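Side-chain contacts in cytochrome c-550 (Paracoccus denitrificans, PDB 1COT), which carries a covalently bound heme c and probably serves as an electron carrier, as other c-type cytochromes do: residues D2-A5 against A6-E9; E11-K14 against C15-C18; I59-V62 against A63-P67. One frame throughout, in Å; residues are numbered along the deposited sequence.

Contact 1: D2-A5 against A6-E9; sequences DGDA and AKGE
Asp4 OD1 receives two backbone N-H groups of the first helical turn, from Ala6 and Lys7. The bond from Lys7 N to OD1 is 3.3 Å long and fairly straight (159°), and reaches the oxygen from well above the carboxylate plane; the bond from Ala6 N to OD1, at 2.9 Å, is bent and weak. Asp4 is thus the N-cap of helix 5-11. With CG anti to the backbone N (chi1 -178°), its carboxylate swings forward over the N-H groups that open the helix. The second oxygen turns to the Lys7 side chain, which crosses that of Asp4 at about a right angle and bends at its last torsion to bring NZ to 3.4 Å from OD2, a weak bond within a salt bridge. Beneath the cap the backbone takes over: Gly8 N gives a 2.8 Å bond to Asp4 O, and Glu9 N one of 2.9 Å to Ala5 O. Gly8 is buried, and a CB there would point back at the carbonyls of Asp4 and Ala5. Helix 108-117 borders this end of the chain, with Ala113 and Gln117 against Ala5, while Asp110 OD1 is hydrogen-bonded to Asp4 N. With an alanine in place of Asp4 the carboxylate is gone, and the N-H groups of Ala6 and Lys7 would probably lose their side-chain acceptor and the Lys7 ammonium its weak ion pair. The positive end of the helix dipole and Lys7 probably favour the charged form of the Asp4 carboxylate, with the acidic Asp110 nearby working in part against it.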
# COMPACT_ATOMS: atom_id res chain seq x y z
N ASP A 2 16.83 -3.26 -3.67
CA ASP A 2 17.41 -2.81 -4.91
C ASP A 2 16.38 -2.64 -6.02
O ASP A 2 16.61 -2.99 -7.19
N GLY A 3 15.23 -2.11 -5.62
CA GLY A 3 14.17 -1.87 -6.57
C GLY A 3 14.58 -0.60 -7.26
O GLY A 3 15.33 0.23 -6.75
N ASP A 4 14.07 -0.47 -8.46
CA ASP A 4 14.30 0.65 -9.33
C ASP A 4 13.04 1.49 -9.40
O ASP A 4 12.04 1.07 -9.99
CB ASP A 4 14.68 0.06 -10.70
CG ASP A 4 15.03 1.07 -11.75
OD1 ASP A 4 14.55 2.19 -11.76
OD2 ASP A 4 15.88 0.63 -12.64
N ALA A 5 13.06 2.68 -8.80
CA ALA A 5 11.89 3.55 -8.80
C ALA A 5 11.42 3.97 -10.20
O ALA A 5 10.24 4.23 -10.42
CB ALA A 5 12.10 4.76 -7.91
N ALA A 6 12.34 4.02 -11.17
CA ALA A 6 11.96 4.38 -12.53
C ALA A 6 11.07 3.30 -13.13
O ALA A 6 10.02 3.58 -13.71
CB ALA A 6 13.17 4.71 -13.39
N LYS A 7 11.48 2.05 -12.93
CA LYS A 7 10.72 0.91 -13.40
C LYS A 7 9.45 0.85 -12.58
O LYS A 7 8.38 0.51 -13.07
CB LYS A 7 11.53 -0.36 -13.16
CG LYS A 7 12.51 -0.58 -14.29
CD LYS A 7 13.23 -1.91 -14.20
CE LYS A 7 14.45 -1.97 -15.11
NZ LYS A 7 15.70 -2.24 -14.37
N GLY A 8 9.59 1.21 -11.31
CA GLY A 8 8.45 1.21 -10.41
C GLY A 8 7.35 2.15 -10.88
O GLY A 8 6.16 1.86 -10.72
N GLU A 9 7.71 3.28 -11.48
CA GLU A 9 6.69 4.19 -11.95
C GLU A 9 5.85 3.55 -13.04
O GLU A 9 4.65 3.74 -13.16
CB GLU A 9 7.32 5.50 -12.44
CG GLU A 9 6.26 6.33 -13.17
CD GLU A 9 6.68 7.75 -13.37
OE1 GLU A 9 7.98 7.93 -13.24
OE2 GLU A 9 5.90 8.66 -13.61

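Contact 2: E11-K14 against C15-C18; sequences EFNK and CKAC. With HEC (heme c), chain B.
Phe12 and Cys15 meet through a CH-pi contact: Cys15 CB sits over one face of the ring, 3.7 Å from its centroid and displaced toward the rim, while SG lies obliquely to the same ring at 4.4 Å from the centroid. Phe12 has CG anti to the backbone N (chi1 -159°), which lays the ring alongside the next turn, where its CE2 also meets Lys16 CB at 3.8 Å. Ile30, Leu39, Val111 and Leu115 pack on the buried ring too. The covalent links follow: Cys15 SG is joined to heme CAB and Cys18 SG to heme CAC, the two thioethers of the CXXCH motif of c-type cytochromes, in which His19, next in the chain, is an axial ligand of the iron. Among the backbone bonds, Phe12 O accepts twice. Lys16 N approaches Phe12 O nearly along the C=O axis at 2.9 Å, whereas Cys15 N, 2.8 Å from Phe12 O, stands above the carbonyl plane. A water bridges the turn, donating to Asn13 O and accepting from Ala17 N. Two polar pairs lie apart at the surface. Lys14 NZ forms a 3.0 Å salt bridge with Glu11 OE1, meeting it on the syn side and somewhat out of the carboxylate plane. Lys16 runs beside Asn13, pointing the same way, and Lys16 NZ makes a weak 3.4 Å bond to Asn13 OD1.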
# COMPACT_ATOMS: atom_id res chain seq x y z
N GLU A 11 5.50 0.25 -13.33
CA GLU A 11 4.75 -0.81 -12.68
C GLU A 11 3.46 -0.29 -12.05
O GLU A 11 2.44 -0.97 -11.97
CB GLU A 11 5.57 -1.48 -11.55
CG GLU A 11 6.79 -2.33 -11.96
CD GLU A 11 6.51 -3.45 -12.92
OE1 GLU A 11 5.24 -3.74 -13.09
OE2 GLU A 11 7.40 -4.07 -13.48
N PHE A 12 3.53 0.97 -11.61
CA PHE A 12 2.42 1.66 -10.98
C PHE A 12 1.20 1.74 -11.87
O PHE A 12 0.08 1.96 -11.41
CB PHE A 12 2.83 3.04 -10.44
CG PHE A 12 1.85 3.46 -9.39
CD1 PHE A 12 1.93 2.93 -8.11
CD2 PHE A 12 0.83 4.36 -9.70
CE1 PHE A 12 0.99 3.32 -7.15
CE2 PHE A 12 -0.10 4.76 -8.74
CZ PHE A 12 -0.02 4.23 -7.45
N ASN A 13 1.41 1.54 -13.18
CA ASN A 13 0.27 1.58 -14.07
C ASN A 13 -0.70 0.47 -13.70
O ASN A 13 -1.88 0.53 -14.03
CB ASN A 13 0.64 1.47 -15.54
CG ASN A 13 1.28 2.76 -16.02
OD1 ASN A 13 0.90 3.86 -15.59
ND2 ASN A 13 2.29 2.62 -16.88
N LYS A 14 -0.21 -0.55 -13.00
CA LYS A 14 -1.07 -1.65 -12.58
C LYS A 14 -1.88 -1.25 -11.37
O LYS A 14 -2.91 -1.87 -11.05
CB LYS A 14 -0.24 -2.84 -12.11
CG LYS A 14 0.09 -3.75 -13.27
CD LYS A 14 1.58 -3.75 -13.52
CE LYS A 14 1.88 -4.55 -14.77
NZ LYS A 14 3.24 -4.30 -15.24
N CYS A 15 -1.42 -0.23 -10.66
CA CYS A 15 -2.09 0.20 -9.44
C CYS A 15 -2.99 1.39 -9.58
O CYS A 15 -3.94 1.59 -8.81
CB CYS A 15 -1.03 0.68 -8.44
SG CYS A 15 0.35 -0.50 -8.32
N LYS A 16 -2.66 2.20 -10.57
CA LYS A 16 -3.38 3.42 -10.80
C LYS A 16 -4.89 3.43 -10.95
O LYS A 16 -5.55 4.43 -10.68
CB LYS A 16 -2.59 4.44 -11.55
CG LYS A 16 -2.74 4.31 -13.05
CD LYS A 16 -1.81 5.27 -13.73
CE LYS A 16 -2.20 5.54 -15.16
NZ LYS A 16 -1.26 6.42 -15.87
N ALA A 17 -5.42 2.30 -11.38
CA ALA A 17 -6.85 2.17 -11.55
C ALA A 17 -7.55 2.38 -10.21
O ALA A 17 -8.71 2.80 -10.16
CB ALA A 17 -7.20 0.80 -12.12
N CYS A 18 -6.89 2.05 -9.10
CA CYS A 18 -7.49 2.18 -7.77
C CYS A 18 -6.77 3.10 -6.82
O CYS A 18 -7.30 3.42 -5.76
CB CYS A 18 -7.42 0.80 -7.11
SG CYS A 18 -8.23 -0.42 -8.17
FE HEC B . -4.06 -1.46 -3.45
CHA HEC B . -4.86 -0.92 -0.23
CHB HEC B . -0.80 -1.06 -2.74
CHC HEC B . -3.26 -2.01 -6.71
CHD HEC B . -7.34 -1.73 -4.25
NA HEC B . -3.02 -1.08 -1.83
C1A HEC B . -3.55 -0.88 -0.56
C2A HEC B . -2.48 -0.62 0.37
C3A HEC B . -1.32 -0.65 -0.32
C4A HEC B . -1.66 -0.94 -1.67
CMA HEC B . 0.08 -0.45 0.20
CAA HEC B . -2.66 -0.36 1.84
CBA HEC B . -2.78 1.16 2.06
CGA HEC B . -2.86 1.63 3.52
O1A HEC B . -3.32 2.74 3.58
O2A HEC B . -2.52 1.02 4.50
NB HEC B . -2.41 -1.55 -4.51
C1B HEC B . -1.17 -1.29 -4.02
C2B HEC B . -0.23 -1.40 -5.10
C3B HEC B . -0.93 -1.68 -6.19
C4B HEC B . -2.28 -1.77 -5.82
CMB HEC B . 1.29 -1.24 -4.92
CAB HEC B . -0.38 -1.99 -7.52
CBB HEC B . 0.62 -3.09 -7.73
NC HEC B . -5.04 -1.82 -5.10
C1C HEC B . -4.57 -2.01 -6.37
C2C HEC B . -5.66 -2.20 -7.30
C3C HEC B . -6.81 -2.10 -6.60
C4C HEC B . -6.42 -1.85 -5.24
CMC HEC B . -5.51 -2.46 -8.80
CAC HEC B . -8.24 -2.21 -7.06
CBC HEC B . -8.80 -3.06 -8.15
ND HEC B . -5.77 -1.38 -2.43
C1D HEC B . -7.03 -1.51 -2.96
C2D HEC B . -8.00 -1.36 -1.89
C3D HEC B . -7.27 -1.12 -0.78
C4D HEC B . -5.89 -1.15 -1.11
CMD HEC B . -9.50 -1.47 -2.02
CAD HEC B . -7.80 -1.00 0.60
CBD HEC B . -7.64 -2.45 1.14
CGD HEC B . -8.43 -2.84 2.33
O1D HEC B . -9.10 -2.08 2.99
O2D HEC B . -8.34 -4.06 2.64
O HOH W 1 -4.37 0.28 -13.23

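Contact 3: I59-V62 against A63-P67; sequences ILEV and AEKNP. With HEC (heme c), chain B.
Val62 and Asn66 make the close-knit end of this contact, where helix 57-65 stops. Val62 O accepts two bonds from the same residue: Asn66 N at 2.9 Å, the last i to i+4 bond of the turn, and Asn66 ND2, also at 2.9 Å and the straighter of the two (160°). The oxygen lies nearly in the plane of the Asn66 amide, a geometry that should restrain the amide's rotation. With CG anti to its own carbonyl carbon (chi1 -59°), Asn66 folds its amide back over the helix end just as its backbone leaves helical angles, and ND2 passes Val62 CG1 at 3.8 Å. The valine is buried, with Leu87, Met90 and Thr91 of helix 83-91 against it. Further back, Ala63 N bonds to Ile59 O at 3.0 Å and Glu64 N to Leu60 O, near-straight helical bonds. Ile59 points away from this turn toward the heme pocket, its CG2 3.6 Å from heme O1D at a propionate.

The flank formed by Glu61 and Lys65 is looser. The two run side by side in extended conformations, pointing the same way; Glu61 OE2 comes within 3.1 Å of Lys65 CE, but Lys65 NZ is 3.6 Å from Glu61 OE2, a long salt bridge. The main polar partner of the ammonium is Thr91 O, a hydrogen bond that links helix 57-65 to helix 83-91. On the solvent side Glu64 stands exposed, its CB against Leu60 O at 3.3 Å. Two donors from Asn66 thus satisfy Val62 O, a carbonyl at the helix's C-terminal end, while Lys65 probably gains more from Thr91 O than from its long pair with Glu61.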
# COMPACT_ATOMS: atom_id res chain seq x y z
N ILE A 59 -7.58 -5.48 7.37
CA ILE A 59 -6.49 -4.55 7.57
C ILE A 59 -6.69 -3.69 8.81
O ILE A 59 -5.72 -3.31 9.48
CB ILE A 59 -6.19 -3.80 6.28
CG1 ILE A 59 -4.75 -3.29 6.27
CG2 ILE A 59 -7.21 -2.69 6.04
CD1 ILE A 59 -4.36 -2.62 4.96
N LEU A 60 -7.94 -3.40 9.14
CA LEU A 60 -8.23 -2.62 10.33
C LEU A 60 -7.83 -3.47 11.52
O LEU A 60 -7.32 -2.97 12.51
CB LEU A 60 -9.71 -2.27 10.39
CG LEU A 60 -10.03 -1.21 9.35
CD1 LEU A 60 -11.53 -0.96 9.35
CD2 LEU A 60 -9.26 0.07 9.68
N GLU A 61 -8.06 -4.77 11.41
CA GLU A 61 -7.68 -5.65 12.51
C GLU A 61 -6.17 -5.68 12.65
O GLU A 61 -5.63 -5.69 13.75
CB GLU A 61 -8.22 -7.08 12.36
CG GLU A 61 -7.85 -7.98 13.55
CD GLU A 61 -8.62 -9.27 13.51
OE1 GLU A 61 -9.75 -9.15 12.87
OE2 GLU A 61 -8.24 -10.31 14.01
N VAL A 62 -5.44 -5.70 11.53
CA VAL A 62 -4.00 -5.70 11.63
C VAL A 62 -3.55 -4.43 12.37
O VAL A 62 -2.71 -4.52 13.27
CB VAL A 62 -3.35 -5.71 10.26
CG1 VAL A 62 -1.85 -5.50 10.38
CG2 VAL A 62 -3.66 -7.01 9.52
N ALA A 63 -4.10 -3.25 12.03
CA ALA A 63 -3.73 -1.98 12.68
C ALA A 63 -4.00 -2.01 14.18
O ALA A 63 -3.18 -1.58 15.00
CB ALA A 63 -4.39 -0.79 12.00
N GLU A 64 -5.16 -2.53 14.53
CA GLU A 64 -5.58 -2.64 15.90
C GLU A 64 -4.69 -3.54 16.73
O GLU A 64 -4.26 -3.22 17.85
CB GLU A 64 -7.02 -3.11 15.82
CG GLU A 64 -7.61 -3.08 17.22
CD GLU A 64 -9.01 -3.51 17.07
OE1 GLU A 64 -9.37 -3.63 15.82
OE2 GLU A 64 -9.72 -3.74 18.03
N LYS A 65 -4.37 -4.68 16.15
CA LYS A 65 -3.52 -5.63 16.78
C LYS A 65 -2.05 -5.19 16.78
O LYS A 65 -1.32 -5.69 17.62
CB LYS A 65 -3.62 -6.97 16.08
CG LYS A 65 -4.89 -7.74 16.38
CD LYS A 65 -4.76 -9.14 15.80
CE LYS A 65 -5.91 -10.11 16.07
NZ LYS A 65 -5.49 -11.51 16.07
N ASN A 66 -1.58 -4.31 15.90
CA ASN A 66 -0.18 -3.89 15.87
C ASN A 66 -0.17 -2.38 15.72
O ASN A 66 0.04 -1.84 14.64
CB ASN A 66 0.39 -4.50 14.58
CG ASN A 66 0.27 -6.02 14.51
OD1 ASN A 66 1.16 -6.70 15.03
ND2 ASN A 66 -0.77 -6.55 13.88
N PRO A 67 -0.44 -1.68 16.81
CA PRO A 67 -0.54 -0.25 16.78
C PRO A 67 0.65 0.55 16.33
O PRO A 67 0.53 1.65 15.80
CB PRO A 67 -1.01 0.19 18.16
CG PRO A 67 -1.06 -1.06 19.03
CD PRO A 67 -0.60 -2.23 18.18
FE HEC B . -4.06 -1.46 -3.45
CHA HEC B . -4.86 -0.92 -0.23
CHB HEC B . -0.80 -1.06 -2.74
CHC HEC B . -3.26 -2.01 -6.71
CHD HEC B . -7.34 -1.73 -4.25
NA HEC B . -3.02 -1.08 -1.83
C1A HEC B . -3.55 -0.88 -0.56
C2A HEC B . -2.48 -0.62 0.37
C3A HEC B . -1.32 -0.65 -0.32
C4A HEC B . -1.66 -0.94 -1.67
CMA HEC B . 0.08 -0.45 0.20
CAA HEC B . -2.66 -0.36 1.84
CBA HEC B . -2.78 1.16 2.06
CGA HEC B . -2.86 1.63 3.52
O1A HEC B . -3.32 2.74 3.58
O2A HEC B . -2.52 1.02 4.50
NB HEC B . -2.41 -1.55 -4.51
C1B HEC B . -1.17 -1.29 -4.02
C2B HEC B . -0.23 -1.40 -5.10
C3B HEC B . -0.93 -1.68 -6.19
C4B HEC B . -2.28 -1.77 -5.82
CMB HEC B . 1.29 -1.24 -4.92
CAB HEC B . -0.38 -1.99 -7.52
CBB HEC B . 0.62 -3.09 -7.73
NC HEC B . -5.04 -1.82 -5.10
C1C HEC B . -4.57 -2.01 -6.37
C2C HEC B . -5.66 -2.20 -7.30
C3C HEC B . -6.81 -2.10 -6.60
C4C HEC B . -6.42 -1.85 -5.24
CMC HEC B . -5.51 -2.46 -8.80
CAC HEC B . -8.24 -2.21 -7.06
CBC HEC B . -8.80 -3.06 -8.15
ND HEC B . -5.77 -1.38 -2.43
C1D HEC B . -7.03 -1.51 -2.96
C2D HEC B . -8.00 -1.36 -1.89
C3D HEC B . -7.27 -1.12 -0.78
C4D HEC B . -5.89 -1.15 -1.11
CMD HEC B . -9.50 -1.47 -2.02
CAD HEC B . -7.80 -1.00 0.60
CBD HEC B . -7.64 -2.45 1.14
CGD HEC B . -8.43 -2.84 2.33
O1D HEC B . -9.10 -2.08 2.99
O2D HEC B . -8.34 -4.06 2.64

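Overall arrangement
Contacts 1 and 2 follow each other along the chain, their centres about 14 Å apart: the first caps the start of helix 5-11, the second starts at its last residue and runs on beyond it, where the chain is bonded to the heme. Contact 3 sits on the other side of the chain's centre, about 25 Å from contact 2 and about 29 Å from contact 1 between centres, and touches neither. Heme c is what joins contacts 2 and 3: contact 2 holds its vinyl-derived thioether carbons, while contact 3 meets a propionate. Contact 1 stays off the cofactor, Gly8 CA being about 9 Å from its nearest atom. Helix 108-117 packs against both contacts 1 and 2, whereas helix 83-91 borders contact 3.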